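Local atomic coordinates of nucleoporin nup120 (Schizosaccharomyces pombe, PDB entry 4GQ2), a protein that serves as a structural component of the nuclear pore complex, through which transport factors and their cargo pass into and out of the nucleus. Residues 308-313 against 364-369. Residues are numbered along the deposited sequence; the frame is centred on the assembly and turned at random.
Sequences GSFSIY and LIIAWK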
loop_
_atom_site.group_PDB
_atom_site.type_symbol
_atom_site.label_atom_id
_atom_site.label_comp_id
_atom_site.label_asym_id
_atom_site.label_seq_id
_atom_site.Cartn_x
_atom_site.Cartn_y
_atom_site.Cartn_z
ATOM N N GLY A 308 -35.424 17.747 18.666
ATOM C CA GLY A 308 -36.647 16.963 18.531
ATOM C C GLY A 308 -36.749 15.751 19.437
ATOM O O GLY A 308 -36.054 15.652 20.447
ATOM N N SER A 309 -37.637 14.834 19.065
ATOM C CA SER A 309 -37.871 13.605 19.813
ATOM C C SER A 309 -38.449 12.560 18.871
ATOM O O SER A 309 -38.782 12.869 17.729
ATOM C CB SER A 309 -38.824 13.853 20.990
ATOM O OG SER A 309 -40.052 14.417 20.556
ATOM N N PHE A 310 -38.568 11.326 19.350
ATOM C CA PHE A 310 -39.020 10.226 18.509
ATOM C C PHE A 310 -40.137 9.418 19.163
ATOM O O PHE A 310 -40.162 9.254 20.382
ATOM C CB PHE A 310 -37.850 9.298 18.175
ATOM C CG PHE A 310 -36.816 9.910 17.267
ATOM C CD1 PHE A 310 -35.747 10.630 17.791
ATOM C CD2 PHE A 310 -36.900 9.746 15.888
ATOM C CE1 PHE A 310 -34.791 11.188 16.958
ATOM C CE2 PHE A 310 -35.946 10.297 15.047
ATOM C CZ PHE A 310 -34.890 11.018 15.584
ATOM N N SER A 311 -41.052 8.912 18.339
ATOM C CA SER A 311 -42.126 8.039 18.803
ATOM C C SER A 311 -42.053 6.667 18.144
ATOM O O SER A 311 -41.580 6.538 17.018
ATOM C CB SER A 311 -43.490 8.669 18.519
ATOM O OG SER A 311 -43.751 9.741 19.402
ATOM N N ILE A 312 -42.517 5.646 18.861
ATOM C CA ILE A 312 -42.707 4.315 18.284
ATOM C C ILE A 312 -44.184 3.920 18.374
ATOM O O ILE A 312 -44.841 4.172 19.383
ATOM C CB ILE A 312 -41.793 3.253 18.944
ATOM C CG1 ILE A 312 -40.325 3.499 18.556
ATOM C CG2 ILE A 312 -42.220 1.841 18.551
ATOM C CD1 ILE A 312 -39.318 2.573 19.219
ATOM N N TYR A 313 -44.696 3.319 17.303
ATOM C CA TYR A 313 -46.074 2.860 17.237
ATOM C C TYR A 313 -46.129 1.397 16.823
ATOM O O TYR A 313 -45.338 0.950 15.992
ATOM C CB TYR A 313 -46.867 3.684 16.221
ATOM C CG TYR A 313 -47.089 5.131 16.596
ATOM C CD1 TYR A 313 -46.091 6.081 16.392
ATOM C CD2 TYR A 313 -48.306 5.559 17.133
ATOM C CE1 TYR A 313 -46.290 7.409 16.725
ATOM C CE2 TYR A 313 -48.516 6.893 17.465
ATOM C CZ TYR A 313 -47.501 7.810 17.258
ATOM O OH TYR A 313 -47.678 9.135 17.583
ATOM N N LEU A 364 -32.564 2.295 17.661
ATOM C CA LEU A 364 -32.761 3.422 16.755
ATOM C C LEU A 364 -31.438 4.103 16.408
ATOM O O LEU A 364 -30.786 4.699 17.272
ATOM C CB LEU A 364 -33.748 4.440 17.345
ATOM C CG LEU A 364 -34.198 5.574 16.409
ATOM C CD1 LEU A 364 -35.278 5.097 15.449
ATOM C CD2 LEU A 364 -34.691 6.781 17.196
ATOM N N ILE A 365 -31.051 3.997 15.140
ATOM C CA ILE A 365 -29.840 4.647 14.632
ATOM C C ILE A 365 -30.237 5.955 13.952
ATOM O O ILE A 365 -31.152 5.982 13.127
ATOM C CB ILE A 365 -29.062 3.737 13.648
ATOM C CG1 ILE A 365 -28.794 2.367 14.279
ATOM C CG2 ILE A 365 -27.742 4.384 13.238
ATOM C CD1 ILE A 365 -28.656 1.240 13.278
ATOM N N ILE A 366 -29.548 7.030 14.310
ATOM C CA ILE A 366 -29.876 8.365 13.828
ATOM C C ILE A 366 -28.638 9.034 13.245
ATOM O O ILE A 366 -27.571 8.995 13.858
ATOM C CB ILE A 366 -30.399 9.259 14.975
ATOM C CG1 ILE A 366 -31.375 8.491 15.879
ATOM C CG2 ILE A 366 -31.036 10.523 14.418
ATOM C CD1 ILE A 366 -31.694 9.193 17.185
ATOM N N ALA A 367 -28.795 9.660 12.077
ATOM C CA ALA A 367 -27.726 10.434 11.431
ATOM C C ALA A 367 -28.030 11.931 11.441
ATOM O O ALA A 367 -29.102 12.365 11.002
ATOM C CB ALA A 367 -27.501 9.956 9.999
ATOM N N TRP A 368 -27.067 12.709 11.927
ATOM C CA TRP A 368 -27.193 14.157 12.018
ATOM C C TRP A 368 -26.263 14.846 11.074
ATOM O O TRP A 368 -25.138 14.398 10.856
ATOM C CB TRP A 368 -26.943 14.626 13.449
ATOM C CG TRP A 368 -27.969 14.072 14.400
ATOM C CD1 TRP A 368 -27.854 12.951 15.212
ATOM C CD2 TRP A 368 -29.331 14.573 14.629
ATOM N NE1 TRP A 368 -29.010 12.741 15.923
ATOM C CE2 TRP A 368 -29.935 13.677 15.623
ATOM C CE3 TRP A 368 -30.078 15.646 14.142
ATOM C CZ2 TRP A 368 -31.233 13.859 16.089
ATOM C CZ3 TRP A 368 -31.386 15.821 14.617
ATOM C CH2 TRP A 368 -31.947 14.948 15.569
ATOM N N LYS A 369 -26.727 15.963 10.531
ATOM C CA LYS A 369 -26.042 16.671 9.460
ATOM C C LYS A 369 -25.844 18.132 9.837
ATOM O O LYS A 369 -26.720 18.748 10.447
ATOM C CB LYS A 369 -26.882 16.560 8.183
ATOM C CG LYS A 369 -26.377 17.316 6.964
ATOM C CD LYS A 369 -27.332 17.113 5.794
ATOM C CE LYS A 369 -26.673 17.465 4.469
ATOM N NZ LYS A 369 -27.209 16.639 3.342
#
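With CG anti to its carbonyl carbon (chi1 -68°), F310 sends its phenyl ring from strand 309-317 toward strand 361-370, where L364 meets it with a side chain whose CG lies anti to the backbone N (chi1 -172°). The CD2 branch of L364, extended away from CA, ends over one face of the ring. That methyl carbon sits 3.9 Å from the ring centroid, only 17° off the normal, a CH-pi contact. It is displaced toward the root of the ring, where F310 CG is its nearest atom at 3.8 Å.

I366, two residues further along the same strand, takes the far end of the ring. Its CD1 lies 3.7 Å from F310 CE1 and approaches obliquely, while its CG2 branch comes within 4.1 Å of F310 CZ. Two alternate residues of one strand, both lying to the same side of the ring plane, thus share its length: L364 near CG, I366 at CE1 and CZ. The same CG2 of I366 also lies over a face of the W368 indole, 3.1 Å above its plane and offset toward the rim.

The backbones stay well apart, 9.4 Å between the CA atoms of F310 and L364, so this is a side-chain contact between two sheets, consistent with neighbouring blades of the beta-propeller domain. F350 of strand 346-354 packs edge-to-face with F310, and Y301 of strand 297-302 adds another ring beside it. Were F310 cut back to an alanine, the methyls of L364 and I366 would be likely to lose their aromatic partner and a gap to open between the sheets. Between these segments the contact is wholly apolar and buried, consistent with cohesion from dispersion and the CH-pi contact, with fit set by shape.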